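Local structure of homoserine kinase (Cytophaga hutchinsonii, 4P52) at residues V29-T34 and S121-V126; A127-I132 and K143-F148; I198-E203 and K307-I312; A256-V259 and G263-D266. The protein probably catalyses the ATP-dependent phosphorylation of L-homoserine to O-phosphohomoserine, a step on the way to threonine, as a kinase of the GHMP family. All blocks are in the same frame, centred on the assembly; numbering follows the deposited sequence.

Contact 1 of 4, residues V29-T34 and S121-V126; sequences VFAPAT and SAASTV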
loop_
_atom_site.group_PDB
_atom_site.type_symbol
_atom_site.label_atom_id
_atom_site.label_comp_id
_atom_site.label_asym_id
_atom_site.label_seq_id
_atom_site.Cartn_x
_atom_site.Cartn_y
_atom_site.Cartn_z
ATOM N N VAL A 29 6.630 24.263 -24.395
ATOM C CA VAL A 29 6.127 23.035 -23.801
ATOM C C VAL A 29 5.023 23.322 -22.807
ATOM O O VAL A 29 5.065 24.312 -22.058
ATOM C CB VAL A 29 7.226 22.228 -23.094
ATOM C CG1 VAL A 29 6.614 21.024 -22.394
ATOM C CG2 VAL A 29 8.283 21.754 -24.086
ATOM N N PHE A 30 4.041 22.441 -22.776
ATOM C CA PHE A 30 2.995 22.528 -21.793
ATOM C C PHE A 30 3.157 21.363 -20.820
ATOM O O PHE A 30 3.444 20.254 -21.229
ATOM C CB PHE A 30 1.638 22.485 -22.492
ATOM C CG PHE A 30 0.494 22.134 -21.595
ATOM C CD1 PHE A 30 0.214 20.790 -21.278
ATOM C CD2 PHE A 30 -0.318 23.137 -21.061
ATOM C CE1 PHE A 30 -0.855 20.449 -20.446
ATOM C CE2 PHE A 30 -1.395 22.808 -20.235
ATOM C CZ PHE A 30 -1.669 21.456 -19.935
ATOM N N ALA A 31 2.968 21.605 -19.527
ATOM C CA ALA A 31 3.074 20.521 -18.551
ATOM C C ALA A 31 1.841 20.554 -17.663
ATOM O O ALA A 31 1.416 21.629 -17.261
ATOM C CB ALA A 31 4.346 20.620 -17.748
ATOM N N PRO A 32 1.260 19.375 -17.362
ATOM C CA PRO A 32 -0.036 19.335 -16.715
ATOM C C PRO A 32 -0.062 19.488 -15.194
ATOM O O PRO A 32 0.890 19.116 -14.481
ATOM C CB PRO A 32 -0.567 17.957 -17.124
ATOM C CG PRO A 32 0.651 17.113 -17.196
ATOM C CD PRO A 32 1.764 18.023 -17.660
ATOM N N ALA A 33 -1.164 20.031 -14.701
ATOM C CA ALA A 33 -1.519 19.904 -13.280
ATOM C C ALA A 33 -1.509 18.421 -12.844
ATOM O O ALA A 33 -1.759 17.504 -13.650
ATOM C CB ALA A 33 -2.900 20.512 -13.034
ATOM N N THR A 34 -1.203 18.192 -11.577
ATOM C CA THR A 34 -1.202 16.852 -11.030
ATOM C C THR A 34 -1.992 16.852 -9.750
ATOM O O THR A 34 -2.049 17.867 -9.063
ATOM C CB THR A 34 0.222 16.377 -10.693
ATOM O OG1 THR A 34 0.909 17.421 -10.008
ATOM C CG2 THR A 34 0.994 16.009 -11.945
ATOM N N SER A 121 4.085 24.704 -9.093
ATOM C CA SER A 121 5.514 24.849 -9.205
ATOM C C SER A 121 6.134 23.681 -9.993
ATOM O O SER A 121 7.048 23.877 -10.796
ATOM C CB SER A 121 6.116 24.964 -7.818
ATOM O OG SER A 121 7.316 25.700 -7.927
ATOM N N ALA A 122 5.609 22.479 -9.782
ATOM C CA ALA A 122 6.098 21.290 -10.455
ATOM C C ALA A 122 5.949 21.398 -11.980
ATOM O O ALA A 122 6.886 21.075 -12.733
ATOM C CB ALA A 122 5.355 20.062 -9.940
ATOM N N ALA A 123 4.773 21.857 -12.409
ATOM C CA ALA A 123 4.406 21.951 -13.815
ATOM C C ALA A 123 5.364 22.879 -14.557
ATOM O O ALA A 123 5.876 22.531 -15.626
ATOM C CB ALA A 123 2.958 22.420 -13.965
ATOM N N SER A 124 5.647 24.029 -13.953
ATOM C CA SER A 124 6.604 24.973 -14.515
ATOM C C SER A 124 7.976 24.343 -14.695
ATOM O O SER A 124 8.625 24.483 -15.747
ATOM C CB SER A 124 6.718 26.167 -13.579
ATOM O OG SER A 124 5.554 26.974 -13.690
ATOM N N THR A 125 8.417 23.655 -13.647
ATOM C CA THR A 125 9.744 23.096 -13.585
ATOM C C THR A 125 9.885 21.970 -14.605
ATOM O O THR A 125 10.897 21.899 -15.325
ATOM C CB THR A 125 9.998 22.545 -12.180
ATOM O OG1 THR A 125 9.769 23.587 -11.221
ATOM C CG2 THR A 125 11.408 22.049 -12.054
ATOM N N VAL A 126 8.865 21.104 -14.667
ATOM C CA VAL A 126 8.849 19.983 -15.598
ATOM C C VAL A 126 8.800 20.538 -17.037
ATOM O O VAL A 126 9.537 20.072 -17.909
ATOM C CB VAL A 126 7.669 19.037 -15.299
ATOM C CG1 VAL A 126 7.405 18.100 -16.450
ATOM C CG2 VAL A 126 7.942 18.249 -14.035
#

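Contact 2 of 4, residues A127-I132 and K143-F148; sequences AGVYAI and KDLLPF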
loop_
_atom_site.group_PDB
_atom_site.type_symbol
_atom_site.label_atom_id
_atom_site.label_comp_id
_atom_site.label_asym_id
_atom_site.label_seq_id
_atom_site.Cartn_x
_atom_site.Cartn_y
_atom_site.Cartn_z
ATOM N N ALA A 127 7.966 21.550 -17.270
ATOM C CA ALA A 127 7.942 22.217 -18.549
ATOM C C ALA A 127 9.324 22.721 -18.993
ATOM O O ALA A 127 9.744 22.445 -20.132
ATOM C CB ALA A 127 6.922 23.335 -18.563
ATOM N N GLY A 128 10.049 23.394 -18.103
ATOM C CA GLY A 128 11.383 23.889 -18.446
ATOM C C GLY A 128 12.381 22.800 -18.802
ATOM O O GLY A 128 13.138 22.922 -19.775
ATOM N N VAL A 129 12.372 21.715 -18.038
ATOM C CA VAL A 129 13.384 20.670 -18.187
ATOM C C VAL A 129 13.116 19.839 -19.442
ATOM O O VAL A 129 14.023 19.562 -20.239
ATOM C CB VAL A 129 13.438 19.767 -16.939
ATOM C CG1 VAL A 129 14.405 18.633 -17.160
ATOM C CG2 VAL A 129 13.897 20.580 -15.746
ATOM N N TYR A 130 11.848 19.489 -19.626
ATOM C CA TYR A 130 11.409 18.844 -20.824
ATOM C C TYR A 130 11.780 19.690 -22.010
ATOM O O TYR A 130 12.332 19.170 -22.976
ATOM C CB TYR A 130 9.913 18.688 -20.792
ATOM C CG TYR A 130 9.399 17.716 -21.784
ATOM C CD1 TYR A 130 9.419 16.343 -21.512
ATOM C CD2 TYR A 130 8.880 18.150 -23.010
ATOM C CE1 TYR A 130 8.919 15.411 -22.432
ATOM C CE2 TYR A 130 8.390 17.237 -23.941
ATOM C CZ TYR A 130 8.416 15.866 -23.642
ATOM O OH TYR A 130 7.930 14.955 -24.540
ATOM N N ALA A 131 11.478 20.988 -21.932
ATOM C CA ALA A 131 11.746 21.922 -23.028
ATOM C C ALA A 131 13.203 21.936 -23.426
ATOM O O ALA A 131 13.506 21.747 -24.609
ATOM C CB ALA A 131 11.294 23.328 -22.683
ATOM N N ILE A 132 14.097 22.147 -22.451
ATOM C CA ILE A 132 15.529 22.312 -22.741
ATOM C C ILE A 132 16.091 21.039 -23.358
ATOM O O ILE A 132 16.909 21.087 -24.298
ATOM C CB ILE A 132 16.352 22.776 -21.508
ATOM C CG1 ILE A 132 17.767 23.195 -21.910
ATOM C CG2 ILE A 132 16.437 21.712 -20.426
ATOM C CD1 ILE A 132 17.812 24.410 -22.820
ATOM N N LYS A 143 12.987 9.809 -18.748
ATOM C CA LYS A 143 13.237 9.176 -17.461
ATOM C C LYS A 143 14.228 9.983 -16.608
ATOM O O LYS A 143 13.947 10.290 -15.447
ATOM C CB LYS A 143 13.766 7.741 -17.676
ATOM C CG LYS A 143 14.401 7.104 -16.442
ATOM C CD LYS A 143 15.164 5.811 -16.752
ATOM C CE LYS A 143 16.122 5.489 -15.598
ATOM N NZ LYS A 143 16.371 4.038 -15.349
ATOM N N ASP A 144 15.379 10.324 -17.190
ATOM C CA ASP A 144 16.490 10.873 -16.433
ATOM C C ASP A 144 16.376 12.352 -16.139
ATOM O O ASP A 144 17.251 12.905 -15.473
ATOM C CB ASP A 144 17.808 10.568 -17.129
ATOM C CG ASP A 144 18.167 9.088 -17.055
ATOM O OD1 ASP A 144 18.308 8.572 -15.916
ATOM O OD2 ASP A 144 18.281 8.443 -18.130
ATOM N N LEU A 145 15.303 12.994 -16.614
ATOM C CA LEU A 145 15.092 14.405 -16.309
ATOM C C LEU A 145 14.566 14.641 -14.906
ATOM O O LEU A 145 14.704 15.763 -14.374
ATOM C CB LEU A 145 14.174 15.070 -17.317
ATOM C CG LEU A 145 14.575 14.908 -18.782
ATOM C CD1 LEU A 145 13.530 15.575 -19.661
ATOM C CD2 LEU A 145 15.981 15.445 -19.048
ATOM N N LEU A 146 13.990 13.603 -14.297
ATOM C CA LEU A 146 13.362 13.758 -12.982
ATOM C C LEU A 146 14.259 14.429 -11.905
ATOM O O LEU A 146 13.816 15.381 -11.246
ATOM C CB LEU A 146 12.771 12.435 -12.489
ATOM C CG LEU A 146 12.036 12.532 -11.151
ATOM C CD1 LEU A 146 10.914 13.557 -11.176
ATOM C CD2 LEU A 146 11.471 11.173 -10.791
ATOM N N PRO A 147 15.521 13.960 -11.741
ATOM C CA PRO A 147 16.359 14.565 -10.688
ATOM C C PRO A 147 16.563 16.075 -10.865
ATOM O O PRO A 147 16.558 16.827 -9.869
ATOM C CB PRO A 147 17.702 13.828 -10.817
ATOM C CG PRO A 147 17.408 12.584 -11.583
ATOM C CD PRO A 147 16.235 12.898 -12.476
ATOM N N PHE A 148 16.729 16.521 -12.109
ATOM C CA PHE A 148 16.887 17.940 -12.362
ATOM C C PHE A 148 15.655 18.726 -11.966
ATOM O O PHE A 148 15.758 19.819 -11.414
ATOM C CB PHE A 148 17.242 18.179 -13.813
ATOM C CG PHE A 148 18.513 17.521 -14.213
ATOM C CD1 PHE A 148 19.715 17.940 -13.675
ATOM C CD2 PHE A 148 18.508 16.466 -15.106
ATOM C CE1 PHE A 148 20.899 17.326 -14.029
ATOM C CE2 PHE A 148 19.688 15.847 -15.475
ATOM C CZ PHE A 148 20.886 16.274 -14.932
#

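Contact 3 of 4, residues I198-E203 and K307-I312; sequences IHPHVE and KGFDAI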
loop_
_atom_site.group_PDB
_atom_site.type_symbol
_atom_site.label_atom_id
_atom_site.label_comp_id
_atom_site.label_asym_id
_atom_site.label_seq_id
_atom_site.Cartn_x
_atom_site.Cartn_y
_atom_site.Cartn_z
ATOM N N ILE A 198 -12.060 20.532 -8.555
ATOM C CA ILE A 198 -12.602 21.856 -8.315
ATOM C C ILE A 198 -11.574 22.719 -7.573
ATOM O O ILE A 198 -11.011 22.313 -6.526
ATOM C CB ILE A 198 -13.977 21.837 -7.607
ATOM C CG1 ILE A 198 -14.555 23.254 -7.559
ATOM C CG2 ILE A 198 -13.933 21.170 -6.233
ATOM C CD1 ILE A 198 -16.073 23.256 -7.512
ATOM N N HIS A 199 -11.321 23.898 -8.135
ATOM C CA HIS A 199 -10.435 24.829 -7.517
ATOM C C HIS A 199 -11.186 26.087 -7.056
ATOM O O HIS A 199 -11.569 26.912 -7.891
ATOM C CB HIS A 199 -9.310 25.214 -8.451
ATOM C CG HIS A 199 -8.517 26.362 -7.943
ATOM N ND1 HIS A 199 -8.567 27.615 -8.525
ATOM C CD2 HIS A 199 -7.750 26.484 -6.833
ATOM C CE1 HIS A 199 -7.827 28.448 -7.814
ATOM N NE2 HIS A 199 -7.311 27.784 -6.788
ATOM N N PRO A 200 -11.350 26.257 -5.720
ATOM C CA PRO A 200 -12.021 27.436 -5.175
ATOM C C PRO A 200 -11.158 28.694 -5.274
ATOM O O PRO A 200 -9.942 28.629 -5.134
ATOM C CB PRO A 200 -12.234 27.053 -3.715
ATOM C CG PRO A 200 -11.061 26.167 -3.388
ATOM C CD PRO A 200 -10.776 25.407 -4.652
ATOM N N HIS A 201 -11.778 29.838 -5.509
ATOM C CA HIS A 201 -11.022 31.098 -5.631
ATOM C C HIS A 201 -10.714 31.724 -4.278
ATOM O O HIS A 201 -11.236 32.768 -3.909
ATOM C CB HIS A 201 -11.744 32.071 -6.548
ATOM C CG HIS A 201 -11.835 31.592 -7.963
ATOM N ND1 HIS A 201 -12.726 32.124 -8.876
ATOM C CD2 HIS A 201 -11.145 30.632 -8.625
ATOM C CE1 HIS A 201 -12.575 31.516 -10.041
ATOM N NE2 HIS A 201 -11.621 30.610 -9.914
ATOM N N VAL A 202 -9.852 31.056 -3.537
ATOM C CA VAL A 202 -9.483 31.482 -2.204
ATOM C C VAL A 202 -8.094 30.892 -1.988
ATOM O O VAL A 202 -7.731 29.909 -2.633
ATOM C CB VAL A 202 -10.523 30.986 -1.156
ATOM C CG1 VAL A 202 -10.503 29.471 -0.987
ATOM C CG2 VAL A 202 -10.258 31.626 0.172
ATOM N N GLU A 203 -7.272 31.492 -1.154
ATOM C CA GLU A 203 -5.979 30.879 -0.994
ATOM C C GLU A 203 -5.648 30.449 0.407
ATOM O O GLU A 203 -5.601 31.228 1.328
ATOM C CB GLU A 203 -4.851 31.650 -1.678
ATOM C CG GLU A 203 -4.656 33.073 -1.221
ATOM C CD GLU A 203 -3.512 33.748 -1.956
ATOM O OE1 GLU A 203 -3.384 33.498 -3.176
ATOM O OE2 GLU A 203 -2.749 34.524 -1.322
ATOM N N LYS A 307 -21.780 23.847 -6.789
ATOM C CA LYS A 307 -22.945 24.346 -6.084
ATOM C C LYS A 307 -22.648 24.497 -4.579
ATOM O O LYS A 307 -23.169 25.408 -3.927
ATOM C CB LYS A 307 -24.126 23.414 -6.358
ATOM C CG LYS A 307 -25.469 23.915 -5.900
ATOM C CD LYS A 307 -26.362 22.772 -5.433
ATOM C CE LYS A 307 -27.838 23.184 -5.405
ATOM N NZ LYS A 307 -28.723 22.154 -4.784
ATOM N N GLY A 308 -21.797 23.618 -4.033
ATOM C CA GLY A 308 -21.299 23.755 -2.655
ATOM C C GLY A 308 -20.523 25.052 -2.429
ATOM O O GLY A 308 -20.785 25.762 -1.475
ATOM N N PHE A 309 -19.594 25.390 -3.308
ATOM C CA PHE A 309 -18.831 26.618 -3.115
ATOM C C PHE A 309 -19.630 27.874 -3.423
ATOM O O PHE A 309 -19.402 28.902 -2.798
ATOM C CB PHE A 309 -17.548 26.627 -3.944
ATOM C CG PHE A 309 -16.434 25.811 -3.362
ATOM C CD1 PHE A 309 -15.929 26.086 -2.112
ATOM C CD2 PHE A 309 -15.855 24.779 -4.091
ATOM C CE1 PHE A 309 -14.884 25.331 -1.583
ATOM C CE2 PHE A 309 -14.791 24.036 -3.573
ATOM C CZ PHE A 309 -14.305 24.314 -2.312
ATOM N N ASP A 310 -20.531 27.806 -4.401
ATOM C CA ASP A 310 -21.396 28.923 -4.711
ATOM C C ASP A 310 -22.260 29.259 -3.522
ATOM O O ASP A 310 -22.558 30.425 -3.303
ATOM C CB ASP A 310 -22.297 28.640 -5.908
ATOM C CG ASP A 310 -21.525 28.538 -7.209
ATOM O OD1 ASP A 310 -20.308 28.785 -7.203
ATOM O OD2 ASP A 310 -22.121 28.192 -8.251
ATOM N N ALA A 311 -22.658 28.251 -2.743
ATOM C CA ALA A 311 -23.603 28.483 -1.641
ATOM C C ALA A 311 -22.916 29.230 -0.485
ATOM O O ALA A 311 -23.582 29.711 0.443
ATOM C CB ALA A 311 -24.197 27.169 -1.159
ATOM N N ILE A 312 -21.581 29.293 -0.517
ATOM C CA ILE A 312 -20.856 30.114 0.428
ATOM C C ILE A 312 -20.127 31.262 -0.261
ATOM O O ILE A 312 -19.256 31.884 0.315
ATOM C CB ILE A 312 -19.965 29.272 1.363
ATOM C CG1 ILE A 312 -18.852 28.544 0.592
ATOM C CG2 ILE A 312 -20.836 28.350 2.215
ATOM C CD1 ILE A 312 -17.836 27.897 1.505
#

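Contact 4 of 4, residues A256-V259 and G263-D266; sequences ARSV and GFDD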
loop_
_atom_site.group_PDB
_atom_site.type_symbol
_atom_site.label_atom_id
_atom_site.label_comp_id
_atom_site.label_asym_id
_atom_site.label_seq_id
_atom_site.Cartn_x
_atom_site.Cartn_y
_atom_site.Cartn_z
ATOM N N ALA A 256 -6.992 16.730 9.545
ATOM C CA ALA A 256 -6.166 17.851 9.997
ATOM C C ALA A 256 -6.253 19.084 9.084
ATOM O O ALA A 256 -6.390 20.197 9.585
ATOM C CB ALA A 256 -4.715 17.420 10.205
ATOM N N ARG A 257 -6.184 18.893 7.765
ATOM C CA ARG A 257 -6.174 20.009 6.817
ATOM C C ARG A 257 -7.531 20.587 6.443
ATOM O O ARG A 257 -7.640 21.735 6.034
ATOM C CB ARG A 257 -5.517 19.584 5.534
ATOM C CG ARG A 257 -4.029 19.566 5.643
ATOM C CD ARG A 257 -3.431 19.156 4.322
ATOM N NE ARG A 257 -2.001 19.401 4.376
ATOM C CZ ARG A 257 -1.121 18.879 3.545
ATOM N NH1 ARG A 257 -1.505 18.053 2.570
ATOM N NH2 ARG A 257 0.145 19.188 3.706
ATOM N N SER A 258 -8.572 19.796 6.573
ATOM C CA SER A 258 -9.858 20.208 6.055
ATOM C C SER A 258 -10.391 21.465 6.774
ATOM O O SER A 258 -11.176 22.193 6.185
ATOM C CB SER A 258 -10.856 19.060 6.151
ATOM O OG SER A 258 -11.267 18.933 7.498
ATOM N N VAL A 259 -9.977 21.716 8.018
ATOM C CA VAL A 259 -10.342 22.952 8.689
ATOM C C VAL A 259 -9.870 24.205 7.951
ATOM O O VAL A 259 -10.482 25.276 8.120
ATOM C CB VAL A 259 -9.836 23.041 10.152
ATOM C CG1 VAL A 259 -10.450 21.935 10.997
ATOM C CG2 VAL A 259 -8.307 23.031 10.235
ATOM N N GLY A 263 -15.769 25.252 3.404
ATOM C CA GLY A 263 -16.838 24.450 2.816
ATOM C C GLY A 263 -16.471 23.012 2.520
ATOM O O GLY A 263 -17.250 22.279 1.896
ATOM N N PHE A 264 -15.300 22.582 2.975
ATOM C CA PHE A 264 -14.790 21.296 2.589
ATOM C C PHE A 264 -15.810 20.195 2.849
ATOM O O PHE A 264 -16.081 19.365 1.970
ATOM C CB PHE A 264 -13.504 20.953 3.332
ATOM C CG PHE A 264 -13.002 19.573 3.018
ATOM C CD1 PHE A 264 -12.342 19.321 1.830
ATOM C CD2 PHE A 264 -13.263 18.514 3.866
ATOM C CE1 PHE A 264 -11.914 18.049 1.498
ATOM C CE2 PHE A 264 -12.825 17.226 3.552
ATOM C CZ PHE A 264 -12.142 17.006 2.361
ATOM N N ASP A 265 -16.349 20.163 4.061
ATOM C CA ASP A 265 -17.251 19.091 4.424
ATOM C C ASP A 265 -18.488 19.026 3.535
ATOM O O ASP A 265 -18.885 17.932 3.102
ATOM C CB ASP A 265 -17.623 19.189 5.888
ATOM C CG ASP A 265 -16.419 19.025 6.802
ATOM O OD1 ASP A 265 -15.400 18.406 6.376
ATOM O OD2 ASP A 265 -16.488 19.518 7.955
ATOM N N ASP A 266 -19.073 20.185 3.229
ATOM C CA ASP A 266 -20.233 20.241 2.343
ATOM C C ASP A 266 -19.894 19.841 0.922
ATOM O O ASP A 266 -20.694 19.181 0.251
ATOM C CB ASP A 266 -20.833 21.630 2.316
ATOM C CG ASP A 266 -21.433 22.027 3.644
ATOM O OD1 ASP A 266 -22.027 21.150 4.334
ATOM O OD2 ASP A 266 -21.301 23.226 3.990
#

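Contact 1 of 4, residues V29-T34 and S121-V126
A31 and A123 meet where strand 26-36 runs alongside helix 120-135, in the N-terminal half of the GHMP kinase fold. The helix follows the glycine-rich loop that, in this family, wraps the phosphates of ATP, and here it lies on the sheet nearly antiparallel to the strand. The axes of the two short segments run at 155° and come within 7.2 Å of each other, a close approach that the small residues permit. A31 points its methyl toward the helix and has the most surface covered. Its CB sits over the backbone of the turn, 3.2 Å from the carbonyl O of A123, and thus meets the peptide oxygen as well as the A123 methyl. A123 answers from the helix: its CB packs onto the strand backbone, 3.7 Å from O of A31 and 3.9 Å from O of P32, while the two methyls stand 4.4 Å apart. No hydrogen bond crosses; the contact is apolar packing of small residues. One helical turn further on, V126 closes the side of the alanine, and it also touches C168 and L169 of helix 162-170. The strand's own polar backbone is used within the sheet, where A31 pairs with D54. With V126 CG1 anti to the backbone N (chi1 164°), that methyl is the one turned to the strand, 4.2 Å from CB of A31.

Contact 2 of 4, residues A127-I132 and K143-F148
V129 and L145 lie alongside each other, their side chains running in opposite senses, each end passing the other's root. V129 leaves helix 120-135 toward the second segment and does its touching with one branch: CG1, set anti to the backbone N (chi1 175°), comes to 3.6 Å from CB of L145. The same methyl then lies against the rest of the leucine, 4.1 Å from its CG and about equally near both its terminal methyls, so L145 spreads across it rather than meeting it with a single atom. L145 itself continues past the valine to the helix backbone, where CD1 rests 4.1 Å from CA of Y130. Within the N-terminal domain of a GHMP kinase, helix 120-135 here packs against the chain that comes back to it, after a short connection, in the residues leading into helix 146-157. No polar bond bridges the two segments. F148 adds a looser touch, its CB 4.4 Å from V129 CG1. The end of its side chain leads away from the valine; the side chain also touches T97 of helix 86-98, whose S90 borders V129. L145 is backed in turn by L169 of helix 162-170, with M140 of the connection touching both L145 and F148. Although the CB of Y130 points off from the second segment, the Y130 side chain touches V142 and P328.

Contact 3 of 4, residues I198-E203 and K307-I312
F309, near the C-terminal end of helix 295-310, sets its ring against P200 and I198 of strand 194-200, and two kinds of contact hold it there. The first is a CH-pi interaction. P200 CB lies over one face of the ring, 3.8 Å from its centroid and only 15° off the normal; it sits slightly toward the rim, with F309 CZ its closest ring atom at 3.7 Å. The proline CG lies near that same CZ, at 3.9 Å. The second kind is apolar packing of an aliphatic side chain against the ring edge. I198 CD1 comes up in the plane of the ring to 3.8 Å from F309 CD2, and CG2 of the isoleucine stands 4.0 Å from F309 CE2. Having CG1 anti to the backbone N (chi1 -173°) sends this longer arm along the CD2 side, and the two side chains pass each other in opposite directions. An alanine in place of F309 would take away the ring and is likely to open a gap above P200 CB and beside I198 CD1, loosening the helix end from the strand. No hydrogen bond crosses between the segments. In the C-terminal half of the GHMP fold, strand 194-200 is an inner strand of a four-stranded antiparallel sheet, between 288-292 and 316-322. Helix 295-310 packs on this sheet: F309 also touches I288 of strand 288-292, and I198 reaches V318 of strand 316-322.

Contact 4 of 4, residues A256-V259 and G263-D266
S258 faces F264 across the short turn that joins helix 253-257 to helix 264-273 in the C-terminal part of this GHMP kinase. Going along 256-259, R257, near the start of the segment, points elsewhere: its NE is hydrogen-bonded to O of A209, and its chain lies against F42 and L213, so it ties this end of the helix to other parts of the fold. Next is S258, the residue that carries the contact. Its CB approaches the phenyl ring of F264 at a slant, 3.4 Å from CD2 and 3.7 Å from CE2, while its carbonyl O lies 3.9 Å from F264 CB. With chi1 at 76°, OG sits between the backbone N and the carbonyl carbon, 4.3 Å from OD1 of D265, too far for a hydrogen bond. V259 then turns off toward I212. On the other side G263, with positive phi (77°), is the N-cap of helix 264-273, and F264 is that helix's first residue. Its CG is anti to the backbone N (chi1 176°), which directs the ring toward S258; the side chain also meets I281 of strand 278-281. A serine in place of F264 would probably leave S258 CB and I281 without the side chain they both touch. With no polar bond between the segments, the hold is one of van der Waals fit, and the serine contributes its methylene rather than its hydroxyl.

In the fold
Contacts 1 and 2 share helix 120-135 and are both buried: the first lays its beginning on strand 26-36, the second packs its next turns against the residues leading into helix 146-157. They touch directly, V29 CG2 lying 3.6 Å from A131 CA. Contacts 3 and 4 belong to the C-terminal half, with centres about 12 Å apart; contact 4 is nested in the loop that contact 3 closes, and I312 meets G263 between them. Contact 3 is buried against a sheet, contact 4 only partly buried in a turn. No hydrogen bond crosses any of the four: methyls on backbone serve contact 1, branched aliphatics contact 2, and a phenylalanine ring each of the others.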